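Local coordinates for endo-1,4-beta-mannanase (Eisenia fetida, PDB 5Y6T), which probably hydrolyses internal beta-1,4-mannosidic bonds of mannan polysaccharides as a family 5 glycoside hydrolase, at residues A[20-25]-A[360-365]; A[131-136]-A[198-203]; A[182-187]-A[239-244]; A[229-234]-A[275-280]; A[306-311]-A[338-343]. All coordinates share one frame; numbering follows the deposited sequence. Where two conformers were deposited one is given.

Contact 1 (A[20-25]-A[360-365])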
# COMPACT_ATOMS: atom_id res chain seq x y z
N GLU A 20 -16.28 -2.62 15.13
CA GLU A 20 -15.19 -2.56 16.05
C GLU A 20 -13.90 -1.95 15.44
O GLU A 20 -13.58 -2.19 14.26
CB GLU A 20 -14.96 -4.00 16.50
CG GLU A 20 -13.85 -4.24 17.50
CD GLU A 20 -13.89 -5.66 18.09
OE1 GLU A 20 -14.10 -6.62 17.32
OE2 GLU A 20 -13.70 -5.82 19.33
N LYS A 21 -13.19 -1.17 16.23
CA LYS A 21 -11.90 -0.68 15.78
C LYS A 21 -10.92 -1.84 15.66
O LYS A 21 -10.83 -2.72 16.57
CB LYS A 21 -11.33 0.38 16.70
CG LYS A 21 -9.96 0.89 16.27
CD LYS A 21 -9.37 1.79 17.36
CE LYS A 21 -8.12 2.50 16.95
NZ LYS A 21 -8.38 3.57 15.99
N VAL A 22 -10.22 -1.88 14.54
CA VAL A 22 -9.24 -2.97 14.27
C VAL A 22 -7.91 -2.34 13.89
O VAL A 22 -7.88 -1.27 13.34
CB VAL A 22 -9.74 -3.95 13.18
CG1 VAL A 22 -10.91 -4.76 13.73
CG2 VAL A 22 -10.18 -3.25 11.90
N PHE A 23 -6.82 -3.06 14.15
CA PHE A 23 -5.48 -2.59 13.83
C PHE A 23 -4.84 -3.61 12.89
O PHE A 23 -4.83 -4.77 13.20
CB PHE A 23 -4.69 -2.51 15.12
CG PHE A 23 -3.27 -2.02 14.95
CD1 PHE A 23 -2.26 -2.91 14.68
CD2 PHE A 23 -2.98 -0.64 15.02
CE1 PHE A 23 -0.95 -2.46 14.53
CE2 PHE A 23 -1.67 -0.20 14.89
CZ PHE A 23 -0.67 -1.11 14.70
N MET A 24 -4.26 -3.16 11.78
CA MET A 24 -3.66 -4.11 10.85
C MET A 24 -2.20 -4.36 11.25
O MET A 24 -1.32 -3.51 11.04
CB MET A 24 -3.69 -3.55 9.40
CG MET A 24 -5.09 -3.23 8.90
SD MET A 24 -6.12 -4.69 8.64
CE MET A 24 -7.00 -4.77 10.21
N SER A 25 -1.93 -5.54 11.79
CA SER A 25 -0.61 -5.92 12.21
C SER A 25 -0.08 -7.04 11.35
O SER A 25 -0.71 -8.05 11.25
CB SER A 25 -0.61 -6.38 13.67
OG SER A 25 0.65 -6.80 14.11
N ILE A 360 -6.66 -6.91 17.37
CA ILE A 360 -5.64 -7.60 16.60
C ILE A 360 -6.14 -8.97 16.15
O ILE A 360 -5.99 -9.30 14.96
CB ILE A 360 -4.32 -7.78 17.42
CG1 ILE A 360 -3.77 -6.40 17.82
CG2 ILE A 360 -3.32 -8.66 16.68
CD1 ILE A 360 -3.08 -5.64 16.70
N ASP A 361 -6.76 -9.76 17.06
CA ASP A 361 -7.10 -11.15 16.71
C ASP A 361 -8.45 -11.13 15.99
O ASP A 361 -9.51 -11.40 16.57
CB ASP A 361 -7.20 -12.10 17.93
CG ASP A 361 -5.88 -12.21 18.72
OD1 ASP A 361 -4.78 -11.77 18.27
OD2 ASP A 361 -5.93 -12.71 19.85
N ILE A 362 -8.41 -10.79 14.72
CA ILE A 362 -9.61 -10.62 13.93
C ILE A 362 -10.11 -11.98 13.46
O ILE A 362 -9.32 -12.91 13.21
CB ILE A 362 -9.25 -9.70 12.75
CG1 ILE A 362 -8.99 -8.30 13.28
CG2 ILE A 362 -10.36 -9.67 11.72
CD1 ILE A 362 -8.20 -7.45 12.31
N ILE A 363 -11.44 -12.05 13.28
CA ILE A 363 -12.11 -13.26 12.77
C ILE A 363 -12.98 -12.78 11.62
O ILE A 363 -13.83 -11.91 11.77
CB ILE A 363 -12.94 -13.95 13.85
CG1 ILE A 363 -12.01 -14.46 14.95
CG2 ILE A 363 -13.66 -15.14 13.28
CD1 ILE A 363 -11.20 -15.68 14.61
N LEU A 364 -12.65 -13.26 10.45
CA LEU A 364 -13.32 -12.85 9.26
C LEU A 364 -14.69 -13.47 9.02
O LEU A 364 -15.46 -12.87 8.31
CB LEU A 364 -12.43 -13.08 8.03
CG LEU A 364 -11.17 -12.20 8.16
CD1 LEU A 364 -10.41 -12.41 6.89
CD2 LEU A 364 -11.47 -10.72 8.28
N GLN A 365 -14.99 -14.60 9.63
CA GLN A 365 -16.35 -15.19 9.56
C GLN A 365 -17.44 -14.22 9.99
O GLN A 365 -17.49 -13.79 11.15
CB GLN A 365 -16.45 -16.50 10.37
CG GLN A 365 -16.82 -16.33 11.85
CD GLN A 365 -17.09 -17.65 12.57
OE1 GLN A 365 -18.13 -18.28 12.36
NE2 GLN A 365 -16.15 -18.06 13.42
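In Ile-360, CG1 is anti to the carbonyl carbon (chi1 -60°), and a second bend at chi2 (-76°) carries CD1 to the side chain of Phe-23. The two side chains lie alongside each other and point the same way. Ile-360 CD1 is 3.5 Å from Phe-23 CD1 and approaches the ring obliquely. Ile-360 CD1 also meets Ser-25 CB at 4.0 Å.

The strand 20-28 belongs to the beta barrel of the (beta/alpha)8 fold expected of family 5 enzymes. It runs parallel to strands 65-72 and 322-325. Segment 360-365 is the last modelled piece of the chain and packs against this strand.

Ile-362 makes the second half of the contact. Its CD1 lies 3.6 Å from Met-24 CE and 3.9 Å from Val-22 CB, and it crosses both side chains at about a right angle. Met-24 starts away from the chain end, but bends at chi2 and chi3 bring its methyl back. Leu-348 of helix 338-348 touches both Phe-23 and Ile-360. Asn-64 ND2 bonds to the carbonyl oxygens of Phe-23 and Ile-360.

Contact 2 (A[131-136]-A[198-203])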
# COMPACT_ATOMS: atom_id res chain seq x y z
N LEU A 131 1.41 4.94 -19.31
CA LEU A 131 0.08 5.02 -18.66
C LEU A 131 -0.07 6.27 -17.81
O LEU A 131 -1.19 6.76 -17.63
CB LEU A 131 -0.21 3.84 -17.83
CG LEU A 131 -0.19 2.47 -18.52
CD1 LEU A 131 -0.57 1.39 -17.53
CD2 LEU A 131 -1.09 2.48 -19.77
N ILE A 132 1.03 6.74 -17.26
CA ILE A 132 1.02 7.95 -16.43
C ILE A 132 0.86 9.19 -17.24
O ILE A 132 0.37 10.22 -16.77
CB ILE A 132 2.31 7.99 -15.56
CG1 ILE A 132 2.41 6.75 -14.64
CG2 ILE A 132 2.29 9.22 -14.68
CD1 ILE A 132 3.73 6.59 -13.92
N TYR A 133 1.33 9.15 -18.47
CA TYR A 133 1.30 10.28 -19.37
C TYR A 133 0.19 10.29 -20.42
O TYR A 133 -0.06 11.31 -21.04
CB TYR A 133 2.62 10.46 -20.10
CG TYR A 133 3.71 11.04 -19.26
CD1 TYR A 133 4.47 10.23 -18.42
CD2 TYR A 133 3.99 12.39 -19.27
CE1 TYR A 133 5.49 10.75 -17.64
CE2 TYR A 133 5.01 12.92 -18.47
CZ TYR A 133 5.77 12.07 -17.68
OH TYR A 133 6.81 12.60 -16.87
N ASP A 134 -0.43 9.17 -20.70
CA ASP A 134 -1.39 9.13 -21.82
C ASP A 134 -2.71 8.53 -21.28
O ASP A 134 -2.85 7.31 -21.04
CB ASP A 134 -0.74 8.31 -22.94
CG ASP A 134 -1.64 8.08 -24.14
OD1 ASP A 134 -2.87 8.19 -24.03
OD2 ASP A 134 -1.07 7.78 -25.21
N ASP A 135 -3.69 9.40 -21.07
CA ASP A 135 -4.96 8.98 -20.53
C ASP A 135 -5.69 7.95 -21.37
O ASP A 135 -6.48 7.18 -20.85
CB ASP A 135 -5.85 10.21 -20.30
CG ASP A 135 -5.51 10.95 -19.00
OD1 ASP A 135 -4.75 10.39 -18.14
OD2 ASP A 135 -6.02 12.09 -18.80
N SER A 136 -5.49 8.00 -22.68
CA SER A 136 -6.13 6.99 -23.56
C SER A 136 -5.62 5.59 -23.23
O SER A 136 -6.39 4.62 -23.15
CB SER A 136 -5.96 7.36 -25.05
OG SER A 136 -4.78 6.83 -25.65
N SER A 198 11.55 11.44 -12.55
CA SER A 198 11.23 12.86 -12.34
C SER A 198 9.91 13.21 -13.02
O SER A 198 9.83 14.12 -13.86
CB SER A 198 12.33 13.77 -12.91
OG SER A 198 13.61 13.35 -12.50
N ILE A 199 8.87 12.50 -12.68
CA ILE A 199 7.56 12.72 -13.26
C ILE A 199 6.89 13.79 -12.42
O ILE A 199 6.98 13.77 -11.20
CB ILE A 199 6.76 11.40 -13.19
CG1 ILE A 199 7.45 10.32 -14.02
CG2 ILE A 199 5.31 11.57 -13.73
CD1 ILE A 199 6.79 8.95 -13.95
N PRO A 200 6.17 14.70 -13.06
CA PRO A 200 5.46 15.72 -12.28
C PRO A 200 4.50 15.14 -11.29
O PRO A 200 3.73 14.25 -11.64
CB PRO A 200 4.69 16.50 -13.34
CG PRO A 200 5.49 16.34 -14.60
CD PRO A 200 5.99 14.92 -14.52
N MET A 201 4.42 15.76 -10.12
CA MET A 201 3.45 15.35 -9.13
C MET A 201 2.02 15.29 -9.62
O MET A 201 1.28 14.32 -9.35
CB MET A 201 3.56 16.25 -7.88
CG MET A 201 2.55 15.87 -6.79
SD MET A 201 2.74 14.23 -6.09
CE MET A 201 4.07 14.52 -4.93
N GLN A 202 1.60 16.32 -10.37
CA GLN A 202 0.25 16.31 -10.93
C GLN A 202 -0.08 15.05 -11.71
O GLN A 202 -1.24 14.55 -11.60
CB GLN A 202 0.02 17.54 -11.78
CG GLN A 202 -1.39 17.61 -12.35
CD GLN A 202 -1.59 16.98 -13.69
OE1 GLN A 202 -0.65 16.91 -14.52
NE2 GLN A 202 -2.82 16.53 -13.93
N ARG A 203 0.89 14.51 -12.49
CA ARG A 203 0.62 13.31 -13.28
C ARG A 203 0.47 12.05 -12.39
O ARG A 203 -0.37 11.19 -12.67
CB ARG A 203 1.69 13.11 -14.35
CG ARG A 203 1.72 14.22 -15.39
CD ARG A 203 2.61 13.80 -16.54
NE ARG A 203 2.65 14.72 -17.69
CZ ARG A 203 1.78 14.70 -18.71
NH1 ARG A 203 0.76 13.85 -18.74
NH2 ARG A 203 1.95 15.53 -19.72
O HOH W 1 -1.50 10.47 -15.02
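Tyr-133 and Arg-203 bury the most surface here, followed by Ile-132. The arginine reaches across the phenol at about a right angle, with its chain extended from CG to NE. Arg-203 CD lies over one face of the ring. The guanidinium turns one face to the rim, with NE 3.1 Å from Tyr-133 CE2, and the two planes are 35° apart. Two conformers of Arg-203 were deposited, so the fine detail of this overlap is doubtful.

Ile-132 is buried beside them. Its CG2 is 3.9 Å from Arg-203 CB, and its CD1 is 3.9 Å from Ile-199 CD1. Ile-199 also sets CG2 3.6 Å from Tyr-133 OH, while Pro-200 CD comes to 3.4 Å from that same oxygen. Cut back to an alanine, Ile-199 would probably leave a gap between Ile-132 and the phenol end of Tyr-133, with the ring less firmly placed.

The contact joins the end of helix 126-133 to the start of helix 201-218. Phe-207 of the latter helix continues the apolar packing on Ile-132. Between the backbones, a water lies within hydrogen-bonding distance of both Ile-132 O (2.6 Å) and Arg-203 O (2.7 Å).

Asp-135 OD1 is 6.5 Å from Arg-203 NH1, too far for a salt bridge. The joint therefore rests mainly on apolar and ring contacts, perhaps helped by the water, and the nearby acid probably adds only a weak attraction.

Contact 3 (A[182-187]-A[239-244])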
# COMPACT_ATOMS: atom_id res chain seq x y z
N CYS A 182 -1.06 21.91 -4.46
CA CYS A 182 -1.19 20.45 -4.60
C CYS A 182 -0.10 19.83 -5.47
O CYS A 182 0.26 18.64 -5.27
CB CYS A 182 -2.55 20.05 -5.16
SG CYS A 182 -3.87 20.12 -3.92
N PHE A 183 0.43 20.64 -6.41
CA PHE A 183 1.42 20.14 -7.41
C PHE A 183 2.82 20.63 -7.11
O PHE A 183 3.77 20.21 -7.74
CB PHE A 183 1.00 20.60 -8.83
CG PHE A 183 -0.40 20.29 -9.19
CD1 PHE A 183 -1.13 19.28 -8.61
CD2 PHE A 183 -1.02 21.04 -10.15
CE1 PHE A 183 -2.44 19.05 -8.95
CE2 PHE A 183 -2.32 20.81 -10.54
CZ PHE A 183 -3.06 19.83 -9.89
N ASP A 184 2.95 21.47 -6.12
CA ASP A 184 4.20 22.11 -5.76
C ASP A 184 4.93 21.13 -4.86
O ASP A 184 4.44 20.74 -3.81
CB ASP A 184 3.90 23.44 -5.06
CG ASP A 184 5.16 24.13 -4.56
OD1 ASP A 184 5.92 23.50 -3.82
OD2 ASP A 184 5.36 25.32 -4.91
N THR A 185 6.14 20.73 -5.26
CA THR A 185 6.98 19.82 -4.50
C THR A 185 8.21 20.44 -3.76
O THR A 185 9.12 19.73 -3.39
CB THR A 185 7.47 18.63 -5.33
OG1 THR A 185 8.21 19.13 -6.45
CG2 THR A 185 6.26 17.79 -5.86
N GLN A 186 8.15 21.74 -3.53
CA GLN A 186 9.18 22.41 -2.72
C GLN A 186 9.27 21.80 -1.31
O GLN A 186 10.37 21.62 -0.81
CB GLN A 186 9.06 23.93 -2.72
CG GLN A 186 9.34 24.54 -4.07
CD GLN A 186 10.78 24.37 -4.54
OE1 GLN A 186 11.58 23.65 -3.94
NE2 GLN A 186 11.12 25.06 -5.64
N PRO A 187 8.16 21.37 -0.72
CA PRO A 187 8.37 20.68 0.60
C PRO A 187 9.18 19.40 0.58
O PRO A 187 9.66 18.98 1.61
CB PRO A 187 6.93 20.42 1.09
CG PRO A 187 6.12 21.46 0.38
CD PRO A 187 6.75 21.60 -0.98
N GLY A 239 5.85 21.25 8.44
CA GLY A 239 6.45 21.84 7.25
C GLY A 239 6.31 21.04 6.00
O GLY A 239 6.88 21.36 4.95
N TRP A 240 5.56 19.94 6.08
CA TRP A 240 5.40 19.02 4.96
C TRP A 240 4.16 19.34 4.16
O TRP A 240 3.51 20.34 4.42
CB TRP A 240 5.42 17.55 5.41
CG TRP A 240 6.65 17.18 6.24
CD1 TRP A 240 6.62 16.58 7.47
CD2 TRP A 240 8.04 17.39 5.93
NE1 TRP A 240 7.90 16.39 7.92
CE2 TRP A 240 8.79 16.89 7.01
CE3 TRP A 240 8.74 17.91 4.80
CZ2 TRP A 240 10.19 16.93 7.05
CZ3 TRP A 240 10.14 17.93 4.84
CH2 TRP A 240 10.85 17.43 5.95
N ARG A 241 3.79 18.51 3.19
CA ARG A 241 2.52 18.67 2.52
C ARG A 241 1.87 17.29 2.31
O ARG A 241 2.56 16.29 2.05
CB ARG A 241 2.75 19.34 1.16
CG ARG A 241 1.50 19.45 0.26
CD ARG A 241 1.67 20.46 -0.87
NE ARG A 241 1.75 21.80 -0.31
CZ ARG A 241 2.61 22.76 -0.67
NH1 ARG A 241 3.44 22.58 -1.64
NH2 ARG A 241 2.62 23.92 -0.03
N ASN A 242 0.58 17.26 2.35
CA ASN A 242 -0.18 16.05 2.05
C ASN A 242 -0.70 16.03 0.62
O ASN A 242 -1.66 16.75 0.26
CB ASN A 242 -1.30 15.84 3.07
CG ASN A 242 -1.97 14.48 2.93
OD1 ASN A 242 -1.79 13.77 1.96
ND2 ASN A 242 -2.73 14.12 3.93
N TYR A 243 -0.04 15.26 -0.22
CA TYR A 243 -0.30 15.25 -1.65
C TYR A 243 -1.44 14.34 -2.03
O TYR A 243 -1.87 14.35 -3.16
CB TYR A 243 0.96 14.85 -2.39
CG TYR A 243 1.97 15.89 -2.30
CD1 TYR A 243 1.94 17.01 -3.14
CD2 TYR A 243 3.01 15.78 -1.38
CE1 TYR A 243 2.89 17.99 -3.00
CE2 TYR A 243 3.98 16.78 -1.23
CZ TYR A 243 3.92 17.89 -2.08
OH TYR A 243 4.87 18.89 -1.95
N TYR A 244 -2.03 13.63 -1.06
CA TYR A 244 -3.01 12.59 -1.43
C TYR A 244 -4.34 12.80 -0.71
O TYR A 244 -5.15 11.89 -0.58
CB TYR A 244 -2.43 11.16 -1.14
CG TYR A 244 -1.07 11.01 -1.78
CD1 TYR A 244 -0.95 10.80 -3.10
CD2 TYR A 244 0.09 11.27 -1.05
CE1 TYR A 244 0.29 10.77 -3.73
CE2 TYR A 244 1.32 11.18 -1.66
CZ TYR A 244 1.43 10.93 -3.00
OH TYR A 244 2.71 10.89 -3.60
O HOH W 2 5.53 25.13 -1.36
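Asp-184 O is gripped by two side chains of segment 239-244. Tyr-243 OH donates to Asp-184 O at 2.7 Å, in the carbonyl plane and on a lone pair. Arg-241 NH1 donates to Asp-184 O at 3.0 Å from above that plane, 42° out of it. Arg-241 NH1 also makes a weak salt bridge of 3.4 Å to Asp-184 OD1, with carboxylate and guanidinium planes nearly perpendicular.

Pro-187 packs on both donors. Its CG lies over one face of the guanidinium, and its CD is 3.4 Å from Tyr-243 OH. Cys-182 O sits at the edge of the tyrosine ring, 3.2 Å from Tyr-243 CD1.

Further out, Asp-184 OD1 accepts from Gln-186 N in an Asx turn, and OD2 accepts from Asp-178 N. A disulfide from Cys-182 to Cys-248 ties this loop to helix 246-253. The two loops follow different barrel strands.

With two donors on one carbonyl, one of them cationic, Asp-184 O is probably strongly polarised.

Contact 4 (A[229-234]-A[275-280])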
# COMPACT_ATOMS: atom_id res chain seq x y z
N TRP A 229 6.64 7.25 0.83
CA TRP A 229 7.93 6.79 1.29
C TRP A 229 8.38 7.39 2.64
O TRP A 229 9.27 6.86 3.28
CB TRP A 229 8.97 7.03 0.22
CG TRP A 229 9.96 8.15 0.47
CD1 TRP A 229 11.32 7.96 0.69
CD2 TRP A 229 9.75 9.58 0.43
NE1 TRP A 229 11.93 9.18 0.78
CE2 TRP A 229 11.01 10.19 0.61
CE3 TRP A 229 8.64 10.41 0.23
CZ2 TRP A 229 11.16 11.58 0.65
CZ3 TRP A 229 8.80 11.78 0.27
CH2 TRP A 229 10.07 12.37 0.47
N SER A 230 7.74 8.46 3.06
CA SER A 230 8.01 9.13 4.36
C SER A 230 6.76 10.00 4.65
O SER A 230 5.84 10.09 3.81
CB SER A 230 9.26 9.98 4.22
OG SER A 230 8.99 11.15 3.50
N GLU A 231 6.71 10.56 5.86
CA GLU A 231 5.64 11.44 6.27
C GLU A 231 5.60 12.70 5.42
O GLU A 231 4.60 13.40 5.45
CB GLU A 231 5.79 11.83 7.76
CG GLU A 231 7.03 12.72 8.05
CD GLU A 231 8.33 11.95 8.34
OE1 GLU A 231 8.45 10.75 7.97
OE2 GLU A 231 9.25 12.63 8.86
N ARG A 232 6.71 13.03 4.72
CA ARG A 232 6.85 14.29 4.07
C ARG A 232 5.83 14.57 2.98
O ARG A 232 5.64 15.73 2.59
CB ARG A 232 8.24 14.45 3.46
CG ARG A 232 9.40 14.35 4.45
CD ARG A 232 10.66 14.57 3.63
NE ARG A 232 11.90 14.29 4.34
CZ ARG A 232 12.50 13.11 4.49
NH1 ARG A 232 11.94 11.97 4.13
NH2 ARG A 232 13.69 13.09 5.13
N ALA A 233 5.18 13.51 2.45
CA ALA A 233 4.14 13.67 1.47
C ALA A 233 2.70 13.37 1.92
O ALA A 233 1.77 13.38 1.08
CB ALA A 233 4.49 12.80 0.27
N GLN A 234 2.51 13.13 3.23
CA GLN A 234 1.19 12.80 3.74
C GLN A 234 0.84 13.52 5.01
O GLN A 234 0.12 13.00 5.84
CB GLN A 234 1.06 11.29 3.88
CG GLN A 234 0.66 10.67 2.56
CD GLN A 234 0.21 9.21 2.59
OE1 GLN A 234 -0.46 8.81 3.50
NE2 GLN A 234 0.49 8.46 1.49
N THR A 275 13.94 10.89 10.82
CA THR A 275 13.43 12.27 10.93
C THR A 275 12.68 12.49 12.23
O THR A 275 12.03 11.58 12.80
CB THR A 275 12.45 12.56 9.77
OG1 THR A 275 11.51 11.48 9.67
CG2 THR A 275 13.20 12.69 8.45
N SER A 276 12.72 13.74 12.71
CA SER A 276 12.05 14.06 13.98
C SER A 276 10.51 13.96 13.85
O SER A 276 9.83 13.82 14.86
CB SER A 276 12.53 15.42 14.49
OG SER A 276 12.19 16.42 13.52
N SER A 277 10.00 13.96 12.61
CA SER A 277 8.59 13.86 12.32
C SER A 277 8.18 12.43 11.80
O SER A 277 7.05 12.25 11.34
CB SER A 277 8.18 14.93 11.29
OG SER A 277 9.00 14.81 10.13
N SER A 278 9.09 11.47 11.94
CA SER A 278 8.83 10.07 11.63
C SER A 278 7.61 9.58 12.39
O SER A 278 7.51 9.87 13.62
CB SER A 278 10.00 9.18 12.03
OG SER A 278 9.64 7.81 11.88
N PRO A 279 6.76 8.76 11.73
CA PRO A 279 5.64 8.21 12.47
C PRO A 279 6.00 7.25 13.56
O PRO A 279 5.14 6.98 14.44
CB PRO A 279 4.77 7.57 11.40
CG PRO A 279 5.72 7.20 10.28
CD PRO A 279 6.72 8.33 10.30
N LEU A 280 7.23 6.74 13.56
CA LEU A 280 7.68 5.99 14.73
C LEU A 280 8.19 6.85 15.90
O LEU A 280 8.39 6.32 17.00
CB LEU A 280 8.73 4.99 14.31
CG LEU A 280 8.25 3.77 13.54
CD1 LEU A 280 9.42 2.98 13.03
CD2 LEU A 280 7.36 2.86 14.41
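The carboxylate of Glu-231 and the hydroxyl of Thr-275 come at each other from opposite directions. They join two loops of the barrel fold, one after strand 223-228 and the other after strand 262-266. Segment 275-280 opens with a type I beta turn from Thr-275 to Ser-278, and Glu-231 reaches into that turn.

Glu-231 OE2 accepts two hydroxyls. Thr-275 OG1 donates at 2.7 Å to the syn lone pair of Glu-231 OE2, on the side of the other oxygen. Ser-277 OG donates to the anti lone pair of Glu-231 OE2 over a short 2.5 Å. The Glu-231 chain reaches this point because CG stands between the backbone N and the carbonyl carbon (chi1 67°) and the chain bends again at chi2 (-88°). Glu-231 OE1 rests 3.8 Å from Pro-279 CD. A leucine in place of Glu-231 would probably leave the hydroxyls of Thr-275 and Ser-277 without their shared acceptor.

Arg-232 crosses Thr-275 obliquely, with Arg-232 NH2 3.4 Å from Thr-275 CG2. Its extended chain is held by Ser-230 OG, which accepts from Arg-232 NH1 and, in an ST turn, from Arg-232 N. Met-265 of strand 262-266 touches both Glu-231 and Pro-279.

Ser-277 OG has a second partner in Trp-240 NE1, so this one oxygen gives its proton to Glu-231 and accepts from the indole.

Contact 5 (A[306-311]-A[338-343])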
# COMPACT_ATOMS: atom_id res chain seq x y z
N ARG A 306 16.25 1.00 17.63
CA ARG A 306 15.15 0.58 18.41
C ARG A 306 14.73 -0.81 17.89
O ARG A 306 15.00 -1.19 16.78
CB ARG A 306 13.97 1.55 18.33
CG ARG A 306 13.38 1.73 16.94
CD ARG A 306 12.42 2.92 16.89
NE ARG A 306 13.15 4.15 17.16
CZ ARG A 306 12.71 5.20 17.84
NH1 ARG A 306 11.47 5.26 18.27
NH2 ARG A 306 13.52 6.23 18.01
N SER A 307 14.06 -1.58 18.74
CA SER A 307 13.76 -2.95 18.39
C SER A 307 12.46 -2.99 17.58
O SER A 307 11.62 -2.06 17.67
CB SER A 307 13.55 -3.81 19.59
OG SER A 307 12.38 -3.44 20.24
N ILE A 308 12.30 -4.09 16.86
CA ILE A 308 11.05 -4.38 16.14
C ILE A 308 9.83 -4.29 17.07
O ILE A 308 8.74 -3.81 16.70
CB ILE A 308 11.10 -5.76 15.45
CG1 ILE A 308 9.95 -5.86 14.42
CG2 ILE A 308 11.09 -6.93 16.46
CD1 ILE A 308 10.24 -5.14 13.13
N THR A 309 9.96 -4.76 18.31
CA THR A 309 8.84 -4.71 19.25
C THR A 309 8.51 -3.27 19.61
O THR A 309 7.35 -2.92 19.78
CB THR A 309 9.19 -5.59 20.47
OG1 THR A 309 9.21 -6.97 20.03
CG2 THR A 309 8.20 -5.42 21.56
N ASP A 310 9.56 -2.45 19.83
CA ASP A 310 9.35 -1.03 20.08
C ASP A 310 8.52 -0.35 18.94
O ASP A 310 7.66 0.50 19.22
CB ASP A 310 10.68 -0.27 20.15
CG ASP A 310 11.48 -0.55 21.42
OD1 ASP A 310 10.90 -0.99 22.47
OD2 ASP A 310 12.72 -0.39 21.26
N GLN A 311 8.80 -0.75 17.71
CA GLN A 311 8.18 -0.14 16.59
C GLN A 311 6.71 -0.54 16.50
O GLN A 311 5.82 0.31 16.39
CB GLN A 311 8.96 -0.51 15.35
CG GLN A 311 10.38 0.01 15.27
CD GLN A 311 11.21 -0.56 14.16
OE1 GLN A 311 11.16 -1.78 13.88
NE2 GLN A 311 11.99 0.29 13.48
N PHE A 338 12.34 -12.74 8.54
CA PHE A 338 10.97 -13.11 8.95
C PHE A 338 10.94 -13.27 10.49
O PHE A 338 10.02 -12.80 11.18
CB PHE A 338 10.52 -14.38 8.26
CG PHE A 338 9.10 -14.68 8.50
CD1 PHE A 338 8.70 -15.33 9.67
CD2 PHE A 338 8.14 -14.30 7.58
CE1 PHE A 338 7.32 -15.60 9.90
CE2 PHE A 338 6.80 -14.58 7.81
CZ PHE A 338 6.40 -15.20 8.98
N ALA A 339 11.96 -13.97 11.03
CA ALA A 339 11.99 -14.27 12.49
C ALA A 339 11.97 -12.98 13.34
O ALA A 339 11.30 -12.89 14.35
CB ALA A 339 13.22 -15.10 12.85
N THR A 340 12.70 -11.98 12.88
CA THR A 340 12.70 -10.72 13.59
C THR A 340 11.30 -10.08 13.53
O THR A 340 10.74 -9.64 14.55
CB THR A 340 13.81 -9.78 13.04
OG1 THR A 340 15.08 -10.31 13.42
CG2 THR A 340 13.70 -8.34 13.56
N GLN A 341 10.75 -10.00 12.34
CA GLN A 341 9.41 -9.40 12.17
C GLN A 341 8.37 -10.16 12.99
O GLN A 341 7.46 -9.52 13.58
CB GLN A 341 9.02 -9.36 10.71
CG GLN A 341 9.93 -8.40 9.94
CD GLN A 341 9.86 -8.56 8.43
OE1 GLN A 341 8.97 -8.03 7.82
NE2 GLN A 341 10.71 -9.38 7.89
N ALA A 342 8.46 -11.48 13.01
CA ALA A 342 7.56 -12.29 13.83
C ALA A 342 7.56 -11.79 15.28
O ALA A 342 6.56 -11.87 15.90
CB ALA A 342 7.94 -13.76 13.79
N GLN A 343 8.69 -11.33 15.82
CA GLN A 343 8.69 -10.87 17.25
C GLN A 343 7.73 -9.71 17.44
O GLN A 343 7.07 -9.57 18.47
CB GLN A 343 10.08 -10.51 17.74
CG GLN A 343 11.08 -11.65 17.66
CD GLN A 343 12.46 -11.12 18.11
OE1 GLN A 343 13.06 -10.29 17.45
NE2 GLN A 343 12.89 -11.54 19.26
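Ile-308 presses its CG2 methyl onto the backbone of helix 338-348, and this is the tight part of the contact. Ile-308 CG2 lies 3.3 Å from Thr-340 O and 3.9 Å from Gln-343 CB. With CG1 anti to the backbone N (chi1 -166°), CG2 takes the place between the backbone N and the carbonyl carbon and faces the neighbouring helix. Thr-340 CG2 adds a methyl contact of 4.1 Å to Ile-308 CB. On the inner side, Ile-308 CG1 is 4.2 Å from Gln-341 CA. The side chain of Gln-341 starts away from this interface, and its OE1 bonds to Ser-325 OG.

The outer side is looser. Thr-309 OG1 approaches Gln-343 O no nearer than 3.7 Å. Gln-343 is exposed, and its extended chain slants past Ile-308, with Gln-343 OE1 4.0 Å from Ile-308 CG2.

The contact joins the first turn of helix 308-317 to helix 338-348, two of the helices outside the barrel. Ser-307 and Asp-310 form a capping box that fixes the start of the first helix. Asp-310 N donates to Ser-307 OG at 3.0 Å, and Ser-307 N donates back to Asp-310 OD2.

Thr-340 O already accepts from Gln-343 N, so the methyl of Ile-308 covers a carbonyl that has its bond. Between the two segments the hold is van der Waals contact.

Overall arrangement
Starting at the N terminus, strand 20-28 enters contact 1, which closes only at the last modelled residues. That long loop spans nearly the whole barrel and encloses the other four contacts. Contact 2 opens at 131-136 and ties the ends of two outer helices. Contact 3 starts before contact 2 closes, so the two cross, and Met-201 packs on Tyr-243 between them. Contact 4 crosses contact 3 in turn, sharing the bond from Trp-240 to Ser-277, and links neighbouring loops after barrel strands. Contact 5 follows in series, pairing two late helices, and touches contact 4 through Leu-280. Contacts 1 and 2 lie on opposite sides of the chain's centre, with their own centres about 36 Å apart.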